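Local coordinates for putative chemotaxis protein (Desulfovibrio vulgaris str. Hildenborough, PDB 3H4Y) that is a putative CheX-type chemotaxis protein, probably a phosphatase that removes the phosphoryl group from the response regulator CheY, as in its relatives, at residues 60-65 / 149-154; 47-52 / 127-132; 32-37 / 138-143; 23-28 / 70-75; 66-71 / 142-147. One frame throughout, in Å; residues are numbered along the deposited sequence.

Interaction 1: 60-65 / 149-154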
# COMPACT_ATOMS: atom_id res chain seq x y z
N ILE A 60 5.70 -2.57 -5.00
CA ILE A 60 5.30 -3.84 -5.64
C ILE A 60 3.85 -4.03 -5.21
O ILE A 60 3.52 -3.87 -4.03
CB ILE A 60 6.15 -5.01 -5.17
CG1 ILE A 60 7.60 -4.89 -5.65
CG2 ILE A 60 5.50 -6.37 -5.63
CD1 ILE A 60 8.60 -5.96 -5.08
N SER A 61 2.97 -4.42 -6.13
CA SER A 61 1.61 -4.74 -5.72
C SER A 61 1.09 -5.94 -6.53
O SER A 61 1.58 -6.23 -7.61
CB SER A 61 0.68 -3.55 -5.90
OG SER A 61 0.61 -3.12 -7.23
N VAL A 62 0.08 -6.61 -5.96
CA VAL A 62 -0.64 -7.71 -6.62
C VAL A 62 -2.13 -7.45 -6.38
O VAL A 62 -2.53 -7.24 -5.23
CB VAL A 62 -0.24 -9.08 -6.07
CG1 VAL A 62 -0.81 -10.22 -6.97
CG2 VAL A 62 1.27 -9.21 -6.02
N THR A 63 -2.92 -7.45 -7.45
CA THR A 63 -4.35 -7.16 -7.41
C THR A 63 -5.10 -8.31 -8.06
O THR A 63 -4.89 -8.64 -9.23
CB THR A 63 -4.64 -5.85 -8.16
OG1 THR A 63 -3.96 -4.77 -7.49
CG2 THR A 63 -6.14 -5.59 -8.29
N PHE A 64 -5.99 -8.90 -7.29
CA PHE A 64 -6.72 -10.08 -7.69
C PHE A 64 -8.20 -9.80 -7.90
O PHE A 64 -8.81 -9.04 -7.14
CB PHE A 64 -6.68 -11.12 -6.54
CG PHE A 64 -5.33 -11.73 -6.25
CD1 PHE A 64 -4.45 -11.12 -5.35
CD2 PHE A 64 -4.95 -12.92 -6.84
CE1 PHE A 64 -3.19 -11.74 -5.08
CE2 PHE A 64 -3.70 -13.53 -6.56
CZ PHE A 64 -2.83 -12.91 -5.72
N THR A 65 -8.81 -10.50 -8.86
CA THR A 65 -10.26 -10.60 -8.92
C THR A 65 -10.70 -11.49 -7.74
O THR A 65 -9.95 -12.34 -7.23
CB THR A 65 -10.82 -11.19 -10.23
OG1 THR A 65 -10.46 -12.56 -10.35
CG2 THR A 65 -10.32 -10.39 -11.44
N PHE A 149 -5.20 -11.87 -12.12
CA PHE A 149 -4.56 -10.96 -11.17
C PHE A 149 -3.47 -10.19 -11.89
O PHE A 149 -2.97 -10.66 -12.92
CB PHE A 149 -4.07 -11.64 -9.91
CG PHE A 149 -2.92 -12.61 -10.10
CD1 PHE A 149 -3.15 -13.95 -10.36
CD2 PHE A 149 -1.60 -12.20 -9.94
CE1 PHE A 149 -2.11 -14.84 -10.50
CE2 PHE A 149 -0.56 -13.08 -10.06
CZ PHE A 149 -0.82 -14.42 -10.33
N THR A 150 -3.11 -9.02 -11.37
CA THR A 150 -2.10 -8.17 -11.98
C THR A 150 -1.00 -7.84 -10.99
O THR A 150 -1.29 -7.40 -9.87
CB THR A 150 -2.70 -6.87 -12.53
OG1 THR A 150 -3.65 -7.19 -13.54
CG2 THR A 150 -1.65 -5.95 -13.08
N VAL A 151 0.23 -8.08 -11.40
CA VAL A 151 1.42 -7.72 -10.63
C VAL A 151 1.99 -6.39 -11.17
O VAL A 151 2.14 -6.22 -12.39
CB VAL A 151 2.51 -8.82 -10.67
CG1 VAL A 151 3.83 -8.35 -9.95
CG2 VAL A 151 1.98 -10.14 -10.08
N GLU A 152 2.25 -5.44 -10.27
CA GLU A 152 2.85 -4.16 -10.66
C GLU A 152 4.15 -3.91 -9.89
O GLU A 152 4.33 -4.41 -8.80
CB GLU A 152 1.90 -2.98 -10.44
CG GLU A 152 0.67 -2.99 -11.26
CD GLU A 152 -0.00 -1.63 -11.21
OE1 GLU A 152 -0.08 -1.03 -10.10
OE2 GLU A 152 -0.46 -1.13 -12.26
N PHE A 153 5.01 -3.09 -10.48
CA PHE A 153 6.33 -2.76 -9.94
C PHE A 153 6.70 -1.40 -10.49
O PHE A 153 6.50 -1.14 -11.68
CB PHE A 153 7.37 -3.79 -10.47
CG PHE A 153 8.84 -3.45 -10.25
CD1 PHE A 153 9.38 -3.22 -8.98
CD2 PHE A 153 9.70 -3.48 -11.33
CE1 PHE A 153 10.73 -2.99 -8.81
CE2 PHE A 153 11.05 -3.25 -11.18
CZ PHE A 153 11.56 -3.01 -9.91
N CYS A 154 7.23 -0.54 -9.62
CA CYS A 154 7.78 0.73 -10.10
C CYS A 154 8.88 1.17 -9.18
O CYS A 154 8.96 0.74 -8.02
CB CYS A 154 6.70 1.80 -10.17
SG CYS A 154 5.93 2.22 -8.57
O HOH W 1 -1.33 -4.60 -8.57
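Phe64 and Phe149 stand side by side on adjacent antiparallel strands, their side chains pointing the same way. Phe64 CE2 sits over one face of the Phe149 ring, displaced toward its rim; the planes are inclined by 30° and the centroids lie 4.9 Å apart, so the rings overlap little. Phe149 can lie this close because its CG takes the crowded position between backbone N and carbonyl carbon (chi1 67°), which swings the ring alongside Phe64 and on to Val62, whose CG1 comes within 3.7 Å of Phe149 CD2. Farther along this face, the same Val62 methyl meets CG2 of Val151, and Ile60 CG1 approaches Phe153 CD1 at 4.1 Å. Beta-branched and aromatic residues suit this layer, which helices 10-25 and 84-109 cover.

The opposite face is polar. Ser61 OG and Thr63 OG1 each bond one water at 2.8 Å, and that water donates to Thr150 O, 3.1 Å away. The hydroxyls have further partners, His131 for Ser61 and Ser47 for Thr63, while Glu152 reaches Asn40 through OE2. Between the two layers, Ser61 pairs with Glu152 and Thr63 with Thr150 through two backbone hydrogen bonds each; Thr150 N to Thr63 O measures 2.8 Å. Such alternation is typical of a central strand pair in an antiparallel sheet with helices packed on one face, here in the alpha+beta fold of a CheX-family protein.

Interaction 2: 47-52 / 127-132; sequences SAVIGI and HTISHV
His127 and Ser47 make the polar link between these two strands, which run almost parallel, at 18°, but lie 9.1 Å apart at their axes, so that side chains alone bridge them. The imidazole presents its edge: Ser47 OG lies in the ring plane, 2.7 Å from His127 NE2, and either atom could be the donor. With CG placed between the backbone N and the carbonyl carbon (chi1 72°), the ring comes over to the serine, and ND1 on its other side is held by Gly124 O. Histidine suits the place because its two ring nitrogens can serve two partners at once. Ser47 OG also bonds Thr63.

Two residues on, Ile129 fills the middle. Its CG1 packs against the serine oxygen, 3.6 Å from Ser47 OG, while its CG2 branch meets Val49 CG2, in one of two valine conformers, at 4.1 Å, the two branched chains passing alongside one another from opposite strands. A branched isoleucine can thus serve both neighbours.

Farther on, His131 sends its ring nitrogens elsewhere, NE2 to Ser61 and ND1 to Ser120 of the second subunit.

Strand 127-131 lies over the polar face of the main sheet, running nearly along strand 47-54, with strand 58-64 also beneath it, helix 84-109 on the far side, and a strand of the second subunit continuing its own sheet in antiparallel fashion.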
# COMPACT_ATOMS: atom_id res chain seq x y z
N SER A 47 -6.21 -6.71 -3.01
CA SER A 47 -4.85 -6.42 -3.40
C SER A 47 -3.94 -6.45 -2.20
O SER A 47 -4.40 -6.36 -1.03
CB SER A 47 -4.74 -5.00 -3.96
OG SER A 47 -5.51 -4.83 -5.15
N ALA A 48 -2.63 -6.52 -2.48
CA ALA A 48 -1.66 -6.19 -1.48
C ALA A 48 -0.59 -5.28 -2.06
O ALA A 48 -0.20 -5.45 -3.20
CB ALA A 48 -0.99 -7.46 -0.82
N VAL A 49 -0.09 -4.38 -1.22
CA VAL A 49 0.92 -3.38 -1.61
C VAL A 49 2.10 -3.51 -0.66
O VAL A 49 1.90 -3.66 0.54
CB VAL A 49 0.34 -1.93 -1.57
CG1 VAL A 49 1.44 -0.86 -1.79
CG2 VAL A 49 -0.80 -1.76 -2.59
N ILE A 50 3.31 -3.48 -1.23
CA ILE A 50 4.57 -3.46 -0.49
C ILE A 50 5.38 -2.29 -1.00
O ILE A 50 5.49 -2.07 -2.21
CB ILE A 50 5.35 -4.76 -0.68
CG1 ILE A 50 4.65 -5.87 0.12
CG2 ILE A 50 6.86 -4.60 -0.33
CD1 ILE A 50 5.23 -7.25 -0.09
N GLY A 51 5.96 -1.54 -0.09
CA GLY A 51 6.89 -0.46 -0.45
C GLY A 51 8.29 -1.00 -0.50
O GLY A 51 8.69 -1.82 0.34
N ILE A 52 9.05 -0.56 -1.50
CA ILE A 52 10.45 -0.97 -1.66
C ILE A 52 11.34 0.29 -1.61
O ILE A 52 10.96 1.39 -2.06
CB ILE A 52 10.67 -1.83 -2.96
CG1 ILE A 52 10.37 -1.06 -4.24
CG2 ILE A 52 9.86 -3.12 -2.86
CD1 ILE A 52 10.54 -1.83 -5.56
N HIS A 127 -11.98 -1.81 -6.30
CA HIS A 127 -11.08 -0.76 -5.85
C HIS A 127 -9.93 -0.61 -6.87
O HIS A 127 -9.69 -1.47 -7.69
CB HIS A 127 -10.53 -1.04 -4.43
CG HIS A 127 -9.52 -2.16 -4.37
ND1 HIS A 127 -9.85 -3.42 -3.92
CD2 HIS A 127 -8.21 -2.21 -4.70
CE1 HIS A 127 -8.78 -4.20 -3.98
NE2 HIS A 127 -7.77 -3.49 -4.44
N THR A 128 -9.25 0.52 -6.81
CA THR A 128 -8.08 0.77 -7.65
C THR A 128 -6.83 1.02 -6.83
O THR A 128 -6.90 1.55 -5.70
CB THR A 128 -8.32 1.96 -8.60
OG1 THR A 128 -8.59 3.15 -7.84
CG2 THR A 128 -9.51 1.64 -9.58
N ILE A 129 -5.71 0.61 -7.40
CA ILE A 129 -4.37 0.83 -6.86
C ILE A 129 -3.63 1.72 -7.83
O ILE A 129 -3.42 1.32 -8.99
CB ILE A 129 -3.57 -0.49 -6.72
CG1 ILE A 129 -4.30 -1.57 -5.92
CG2 ILE A 129 -2.18 -0.19 -6.12
CD1 ILE A 129 -4.67 -1.14 -4.45
N SER A 130 -3.18 2.88 -7.35
CA SER A 130 -2.49 3.85 -8.20
C SER A 130 -1.18 4.23 -7.54
O SER A 130 -1.15 5.06 -6.64
CB SER A 130 -3.35 5.09 -8.43
OG SER A 130 -4.58 4.76 -9.04
N HIS A 131 -0.10 3.60 -7.97
CA HIS A 131 1.19 4.05 -7.48
C HIS A 131 1.49 5.46 -7.99
O HIS A 131 1.23 5.80 -9.15
CB HIS A 131 2.31 3.07 -7.85
CG HIS A 131 2.00 1.67 -7.48
ND1 HIS A 131 1.74 1.30 -6.18
CD2 HIS A 131 1.84 0.56 -8.24
CE1 HIS A 131 1.47 -0.00 -6.16
NE2 HIS A 131 1.54 -0.47 -7.40
N VAL A 132 1.96 6.31 -7.08
CA VAL A 132 2.24 7.72 -7.33
C VAL A 132 3.75 7.84 -7.42
O VAL A 132 4.48 7.79 -6.41
CB VAL A 132 1.65 8.61 -6.19
CG1 VAL A 132 2.05 10.10 -6.35
CG2 VAL A 132 0.13 8.48 -6.15

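Interaction 3: 32-37 / 138-143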
# COMPACT_ATOMS: atom_id res chain seq x y z
N GLY A 32 0.52 -12.85 -19.02
CA GLY A 32 0.24 -12.18 -20.27
C GLY A 32 1.45 -11.30 -20.60
O GLY A 32 2.58 -11.57 -20.15
N LYS A 33 1.19 -10.26 -21.36
CA LYS A 33 2.26 -9.41 -21.90
C LYS A 33 2.67 -8.34 -20.92
O LYS A 33 1.85 -7.49 -20.57
CB LYS A 33 1.79 -8.72 -23.18
CG LYS A 33 2.92 -8.03 -23.93
CD LYS A 33 2.51 -7.58 -25.33
CE LYS A 33 1.62 -6.35 -25.30
NZ LYS A 33 1.09 -6.10 -26.69
N PRO A 34 3.95 -8.31 -20.50
CA PRO A 34 4.33 -7.21 -19.65
C PRO A 34 4.31 -5.89 -20.41
O PRO A 34 4.53 -5.87 -21.62
CB PRO A 34 5.77 -7.57 -19.25
CG PRO A 34 5.84 -9.00 -19.38
CD PRO A 34 5.01 -9.32 -20.58
N TYR A 35 4.01 -4.82 -19.70
CA TYR A 35 4.04 -3.47 -20.30
C TYR A 35 4.34 -2.43 -19.24
O TYR A 35 4.24 -2.69 -18.04
CB TYR A 35 2.70 -3.15 -20.99
CG TYR A 35 1.53 -2.98 -20.06
CD1 TYR A 35 0.81 -4.08 -19.63
CD2 TYR A 35 1.13 -1.73 -19.60
CE1 TYR A 35 -0.28 -3.95 -18.79
CE2 TYR A 35 0.05 -1.58 -18.75
CZ TYR A 35 -0.65 -2.69 -18.35
OH TYR A 35 -1.73 -2.58 -17.46
N VAL A 36 4.75 -1.24 -19.69
CA VAL A 36 4.96 -0.10 -18.79
C VAL A 36 4.07 1.08 -19.21
O VAL A 36 3.85 1.34 -20.40
CB VAL A 36 6.45 0.30 -18.70
CG1 VAL A 36 7.29 -0.82 -18.10
CG2 VAL A 36 6.99 0.69 -20.08
N LYS A 37 3.51 1.77 -18.23
CA LYS A 37 2.68 2.91 -18.52
C LYS A 37 2.70 3.95 -17.39
O LYS A 37 2.55 3.59 -16.22
CB LYS A 37 1.26 2.40 -18.76
CG LYS A 37 0.24 3.46 -19.11
CD LYS A 37 -1.10 2.78 -19.45
CE LYS A 37 -2.29 3.69 -19.23
NZ LYS A 37 -2.32 4.83 -20.19
N MSE A 138 5.36 -0.74 -14.30
CA MSE A 138 5.30 -2.07 -14.97
C MSE A 138 4.06 -2.81 -14.46
O MSE A 138 3.77 -2.81 -13.25
CB MSE A 138 6.53 -2.93 -14.65
CG MSE A 138 6.57 -4.32 -15.36
SE MSE A 138 7.60 -5.60 -14.29
CE MSE A 138 6.26 -5.99 -12.95
N ALA A 139 3.31 -3.41 -15.38
CA ALA A 139 2.22 -4.28 -15.01
C ALA A 139 2.31 -5.57 -15.82
O ALA A 139 2.69 -5.56 -16.99
CB ALA A 139 0.90 -3.62 -15.25
N ILE A 140 1.95 -6.68 -15.17
CA ILE A 140 1.92 -7.99 -15.83
C ILE A 140 0.62 -8.65 -15.39
O ILE A 140 0.42 -8.93 -14.19
CB ILE A 140 3.11 -8.92 -15.46
CG1 ILE A 140 4.47 -8.22 -15.59
CG2 ILE A 140 3.07 -10.26 -16.30
CD1 ILE A 140 5.58 -8.94 -14.86
N PRO A 141 -0.29 -8.86 -16.36
CA PRO A 141 -1.47 -9.63 -16.00
C PRO A 141 -1.13 -11.12 -15.95
O PRO A 141 -0.27 -11.61 -16.70
CB PRO A 141 -2.42 -9.35 -17.15
CG PRO A 141 -1.51 -9.13 -18.36
CD PRO A 141 -0.24 -8.50 -17.79
N PHE A 142 -1.79 -11.86 -15.06
CA PHE A 142 -1.71 -13.31 -15.00
C PHE A 142 -3.13 -13.90 -15.02
O PHE A 142 -4.09 -13.31 -14.50
CB PHE A 142 -1.02 -13.75 -13.71
CG PHE A 142 0.43 -13.44 -13.67
CD1 PHE A 142 0.88 -12.17 -13.33
CD2 PHE A 142 1.38 -14.43 -13.91
CE1 PHE A 142 2.23 -11.89 -13.25
CE2 PHE A 142 2.71 -14.18 -13.81
CZ PHE A 142 3.16 -12.91 -13.51
N LEU A 143 -3.25 -15.07 -15.65
CA LEU A 143 -4.47 -15.83 -15.63
C LEU A 143 -4.30 -17.12 -14.82
O LEU A 143 -3.25 -17.79 -14.88
CB LEU A 143 -4.90 -16.21 -17.05
CG LEU A 143 -5.60 -15.12 -17.88
CD1 LEU A 143 -6.01 -15.68 -19.23
CD2 LEU A 143 -6.85 -14.64 -17.18
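Tyr35 and Ala139 form the backbone heart of this contact, a hydrogen-bonded antiparallel pair: Tyr35 N donates to Ala139 O at 3.1 Å, and Ala139 N returns a bond to Tyr35 O at 2.9 Å. Farther along, Gly32 N gives Pro141 O a straight bond of 2.7 Å (N-H...O 175°). Proline has no N-H to donate, yet its carbonyl still serves. Weaker CA-H...O contacts from Pro34 and Met138 flank the central pair.

These bonds join strand 30-37, outermost in the six-stranded antiparallel sheet of this chain, to strand 137-144.

The apolar contacts fall on two faces. On one, the Tyr35 ring leans over Ala139, whose small CB lies 3.6 Å from Tyr35 CZ; with chi1 at 68° the ring folds back across the neighbouring strand. The phenol OH goes on to a weak hydrogen bond with Asn40. On the face toward helix 10-25, Pro34 CB meets Ile140 CG1 at 3.9 Å, the two side chains crossing obliquely. Val36 CG1 touches Met138 CB at 4.1 Å, whereas the rest of the selenomethionine leads away beneath the sheet toward Phe13. Gly32 leaves room for the Pro141 ring, whose CG lies 4.0 Å from Gly32 CA.

Interaction 4: 23-28 / 70-75; sequences TMAGIQ and IALVKG
The end of helix 10-25 meets helix 66-77 here, with Ala25 and Ile27 set against Leu72 and Gly75. Ala25 CB touches Leu72 CD1 at 3.8 Å. The leucine reaches across because its CG lies opposite the backbone N (chi1 173°), which carries one methyl to the alanine.

Gly75 belongs at this spot because a side chain there would run into Ala25 O; without one, the CA atoms of Ala25 and Gly75 approach to 4.4 Å. The glycine CA offers a CA-H...O contact to Ala25 O at 3.4 Å. Gly26, just past the alanine, is the first residue to leave helical geometry and has a positive phi of 66°, a conformation easily adopted by glycine. It ends the helix and turns the chain toward strand 30-37, so that Ile27 comes back over helix 66-77.

Ile27 is long enough to lay its CD1 methyl on the helix backbone, 3.8 Å from Leu72 CA and 4.0 Å from Ala71 O, with Leu72 CD1 a little farther off. One water lies 2.9 Å from Gly75 O and 3.2 Å from Met24 O, linking the two, though which it donates to is not settled. Leu72 has a further neighbour in Leu21 of helix 10-25.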
# COMPACT_ATOMS: atom_id res chain seq x y z
N THR A 23 4.16 -23.20 -5.53
CA THR A 23 4.60 -23.85 -4.28
C THR A 23 3.65 -23.69 -3.12
O THR A 23 3.41 -24.64 -2.38
CB THR A 23 5.98 -23.31 -3.85
OG1 THR A 23 6.91 -23.52 -4.90
CG2 THR A 23 6.47 -24.03 -2.58
N MSE A 24 3.04 -22.52 -3.00
CA MSE A 24 2.18 -22.20 -1.85
C MSE A 24 0.73 -22.58 -2.08
O MSE A 24 0.01 -22.88 -1.13
CB MSE A 24 2.21 -20.71 -1.52
CG MSE A 24 3.57 -20.12 -1.17
SE MSE A 24 3.35 -18.41 -0.22
CE MSE A 24 5.22 -17.75 0.25
N ALA A 25 0.29 -22.59 -3.34
CA ALA A 25 -1.14 -22.81 -3.64
C ALA A 25 -1.47 -23.91 -4.63
O ALA A 25 -2.66 -24.22 -4.83
CB ALA A 25 -1.71 -21.47 -4.18
N GLY A 26 -0.45 -24.51 -5.24
CA GLY A 26 -0.64 -25.49 -6.29
C GLY A 26 -1.26 -24.92 -7.55
O GLY A 26 -1.94 -25.64 -8.29
N ILE A 27 -1.04 -23.63 -7.79
CA ILE A 27 -1.59 -22.91 -8.95
C ILE A 27 -0.46 -22.50 -9.85
O ILE A 27 0.54 -21.93 -9.39
CB ILE A 27 -2.41 -21.66 -8.51
CG1 ILE A 27 -3.62 -22.11 -7.71
CG2 ILE A 27 -2.79 -20.77 -9.73
CD1 ILE A 27 -4.35 -20.97 -6.98
N GLN A 28 -0.57 -22.83 -11.14
CA GLN A 28 0.43 -22.43 -12.13
C GLN A 28 -0.15 -21.24 -12.92
O GLN A 28 -0.94 -21.44 -13.84
CB GLN A 28 0.75 -23.60 -13.06
CG GLN A 28 1.36 -24.79 -12.36
CD GLN A 28 2.80 -24.58 -11.95
OE1 GLN A 28 3.31 -25.29 -11.09
NE2 GLN A 28 3.47 -23.61 -12.57
N ILE A 70 -10.26 -16.18 -4.03
CA ILE A 70 -10.92 -17.27 -3.32
C ILE A 70 -10.25 -18.61 -3.64
O ILE A 70 -9.96 -19.41 -2.74
CB ILE A 70 -12.43 -17.33 -3.63
CG1 ILE A 70 -13.14 -16.14 -3.00
CG2 ILE A 70 -13.05 -18.63 -3.10
CD1 ILE A 70 -14.59 -15.93 -3.53
N ALA A 71 -9.95 -18.85 -4.91
CA ALA A 71 -9.29 -20.07 -5.31
C ALA A 71 -7.88 -20.17 -4.79
O ALA A 71 -7.41 -21.27 -4.42
CB ALA A 71 -9.30 -20.19 -6.86
N LEU A 72 -7.20 -19.04 -4.76
CA LEU A 72 -5.86 -18.97 -4.17
C LEU A 72 -5.88 -19.40 -2.72
O LEU A 72 -5.08 -20.23 -2.29
CB LEU A 72 -5.33 -17.54 -4.25
CG LEU A 72 -4.02 -17.28 -3.54
CD1 LEU A 72 -2.91 -17.85 -4.42
CD2 LEU A 72 -3.81 -15.80 -3.33
N VAL A 73 -6.81 -18.84 -1.95
CA VAL A 73 -6.87 -19.15 -0.52
C VAL A 73 -7.22 -20.61 -0.29
O VAL A 73 -6.62 -21.30 0.56
CB VAL A 73 -7.85 -18.17 0.23
CG1 VAL A 73 -8.01 -18.62 1.68
CG2 VAL A 73 -7.33 -16.76 0.12
N LYS A 74 -8.16 -21.14 -1.08
CA LYS A 74 -8.47 -22.57 -0.99
C LYS A 74 -7.23 -23.41 -1.31
O LYS A 74 -6.97 -24.41 -0.65
CB LYS A 74 -9.60 -22.93 -1.94
CG LYS A 74 -10.95 -22.43 -1.52
CD LYS A 74 -12.01 -22.79 -2.58
CE LYS A 74 -13.38 -22.17 -2.26
NZ LYS A 74 -14.31 -22.20 -3.45
N GLY A 75 -6.48 -23.04 -2.34
CA GLY A 75 -5.27 -23.81 -2.67
C GLY A 75 -4.22 -23.79 -1.56
O GLY A 75 -3.53 -24.79 -1.32
O HOH W 2 -0.91 -25.82 -1.87

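Interaction 5: 66-71 / 142-147; sequences KSCAIA and FLTNHG
Ser67 and Cys68, in the first turn of helix 66-77, face a type I beta turn running from Thr144 to Gly147, with the CA atoms of Cys68 and Gly147 4.6 Å apart. The turn is the hairpin connection between strands 137-144 and 147-155 of the main sheet, and its cross-strand bond, Thr144 N to Gly147 O, is 2.8 Å long. Within it, Thr144 OG1 accepts the N-H of His146, an ST turn that holds the loop in shape.

Ser67 makes the hydrogen bond across the contact: its OG donates to His146 O at 2.6 Å. Threading between backbone N and carbonyl carbon (chi1 59°), the short hydroxyl arm is turned toward that carbonyl, tilted somewhat from its plane. Gly147 suits its place doubly, since a CB would press on Ser67 OG and its backbone angles are ones that glycine alone takes readily.

Ala71, one helical turn on, lets the histidine settle beside it: its methyl lies 3.5 Å from both His146 CB and His146 CG, approaching the ring obliquely. Cys68 points its sulfur toward the threonine, SG to Thr144 OG1 being 3.6 Å, and the thiol also packs on Phe149 beneath. Being small and only weakly polar, it fits between helix and sheet. A water bridges the two segments beside it, donating to Cys68 O at 3.1 Å and lying 2.8 Å from Thr144 OG1.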
# COMPACT_ATOMS: atom_id res chain seq x y z
N LYS A 66 -11.92 -11.27 -7.30
CA LYS A 66 -12.45 -12.02 -6.18
C LYS A 66 -12.38 -13.55 -6.39
O LYS A 66 -11.95 -14.32 -5.50
CB LYS A 66 -13.88 -11.54 -5.90
CG LYS A 66 -14.50 -12.21 -4.71
CD LYS A 66 -15.97 -11.79 -4.55
CE LYS A 66 -16.13 -10.28 -4.41
NZ LYS A 66 -17.55 -9.90 -4.11
N SER A 67 -12.80 -14.02 -7.56
CA SER A 67 -12.81 -15.45 -7.81
C SER A 67 -11.39 -16.01 -7.79
O SER A 67 -11.16 -17.11 -7.31
CB SER A 67 -13.50 -15.81 -9.12
OG SER A 67 -12.87 -15.20 -10.22
N CYS A 68 -10.44 -15.21 -8.27
CA CYS A 68 -9.05 -15.64 -8.31
C CYS A 68 -8.50 -15.78 -6.88
O CYS A 68 -7.85 -16.78 -6.54
CB CYS A 68 -8.23 -14.64 -9.13
SG CYS A 68 -6.54 -15.21 -9.45
N ALA A 69 -8.82 -14.79 -6.02
CA ALA A 69 -8.35 -14.78 -4.64
C ALA A 69 -8.97 -15.92 -3.84
O ALA A 69 -8.29 -16.57 -3.05
CB ALA A 69 -8.68 -13.45 -3.99
N ILE A 70 -10.26 -16.18 -4.03
CA ILE A 70 -10.92 -17.27 -3.32
C ILE A 70 -10.25 -18.61 -3.64
O ILE A 70 -9.96 -19.41 -2.74
CB ILE A 70 -12.43 -17.33 -3.63
CG1 ILE A 70 -13.14 -16.14 -3.00
CG2 ILE A 70 -13.05 -18.63 -3.10
CD1 ILE A 70 -14.59 -15.93 -3.53
N ALA A 71 -9.95 -18.85 -4.91
CA ALA A 71 -9.29 -20.07 -5.31
C ALA A 71 -7.88 -20.17 -4.79
O ALA A 71 -7.41 -21.27 -4.42
CB ALA A 71 -9.30 -20.19 -6.86
N PHE A 142 -1.79 -11.86 -15.06
CA PHE A 142 -1.71 -13.31 -15.00
C PHE A 142 -3.13 -13.90 -15.02
O PHE A 142 -4.09 -13.31 -14.50
CB PHE A 142 -1.02 -13.75 -13.71
CG PHE A 142 0.43 -13.44 -13.67
CD1 PHE A 142 0.88 -12.17 -13.33
CD2 PHE A 142 1.38 -14.43 -13.91
CE1 PHE A 142 2.23 -11.89 -13.25
CE2 PHE A 142 2.71 -14.18 -13.81
CZ PHE A 142 3.16 -12.91 -13.51
N LEU A 143 -3.25 -15.07 -15.65
CA LEU A 143 -4.47 -15.83 -15.63
C LEU A 143 -4.30 -17.12 -14.82
O LEU A 143 -3.25 -17.79 -14.88
CB LEU A 143 -4.90 -16.21 -17.05
CG LEU A 143 -5.60 -15.12 -17.88
CD1 LEU A 143 -6.01 -15.68 -19.23
CD2 LEU A 143 -6.85 -14.64 -17.18
N THR A 144 -5.37 -17.52 -14.14
CA THR A 144 -5.46 -18.82 -13.51
C THR A 144 -6.80 -19.40 -13.97
O THR A 144 -7.60 -18.71 -14.62
CB THR A 144 -5.47 -18.76 -11.97
OG1 THR A 144 -6.71 -18.21 -11.51
CG2 THR A 144 -4.30 -17.88 -11.42
N ASN A 145 -7.03 -20.66 -13.61
CA ASN A 145 -8.31 -21.28 -13.95
C ASN A 145 -9.52 -20.58 -13.34
O ASN A 145 -10.65 -20.74 -13.82
CB ASN A 145 -8.33 -22.73 -13.51
CG ASN A 145 -7.33 -23.59 -14.25
OD1 ASN A 145 -6.81 -23.24 -15.33
ND2 ASN A 145 -7.01 -24.73 -13.64
N HIS A 146 -9.30 -19.83 -12.26
CA HIS A 146 -10.36 -19.12 -11.57
C HIS A 146 -10.35 -17.60 -11.66
O HIS A 146 -11.00 -16.94 -10.87
CB HIS A 146 -10.44 -19.58 -10.11
CG HIS A 146 -10.76 -21.03 -9.98
ND1 HIS A 146 -12.06 -21.49 -9.96
CD2 HIS A 146 -9.97 -22.12 -9.92
CE1 HIS A 146 -12.04 -22.81 -9.87
NE2 HIS A 146 -10.80 -23.22 -9.84
N GLY A 147 -9.59 -17.03 -12.59
CA GLY A 147 -9.66 -15.61 -12.82
C GLY A 147 -8.33 -15.01 -13.12
O GLY A 147 -7.42 -15.71 -13.55
O HOH W 3 -6.86 -18.66 -8.76

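How the interactions relate
Following the chain from the N terminus, helix 10-25 ends in interaction 4, which closes a loop onto helix 66-77 and crosses interactions 1, 2 and 3. Strand 30-37 then enters interaction 3, the longest closure, reaching strand 137-144. Interaction 2 lies wholly within that span, joining strands 47-54 and 127-131; it crosses interaction 5 and also interaction 1, which it touches through neighbouring strands 47-54 and 58-64. Interaction 1 closes strand 58-64 onto 147-155 and encloses interaction 5, which leaves helix 66-77 just where interaction 4 arrived. Interactions 1 and 3 also cross, meeting along neighbouring strands 137-144 and 147-155. Together they bind sheet, helices and the dimer-facing strand.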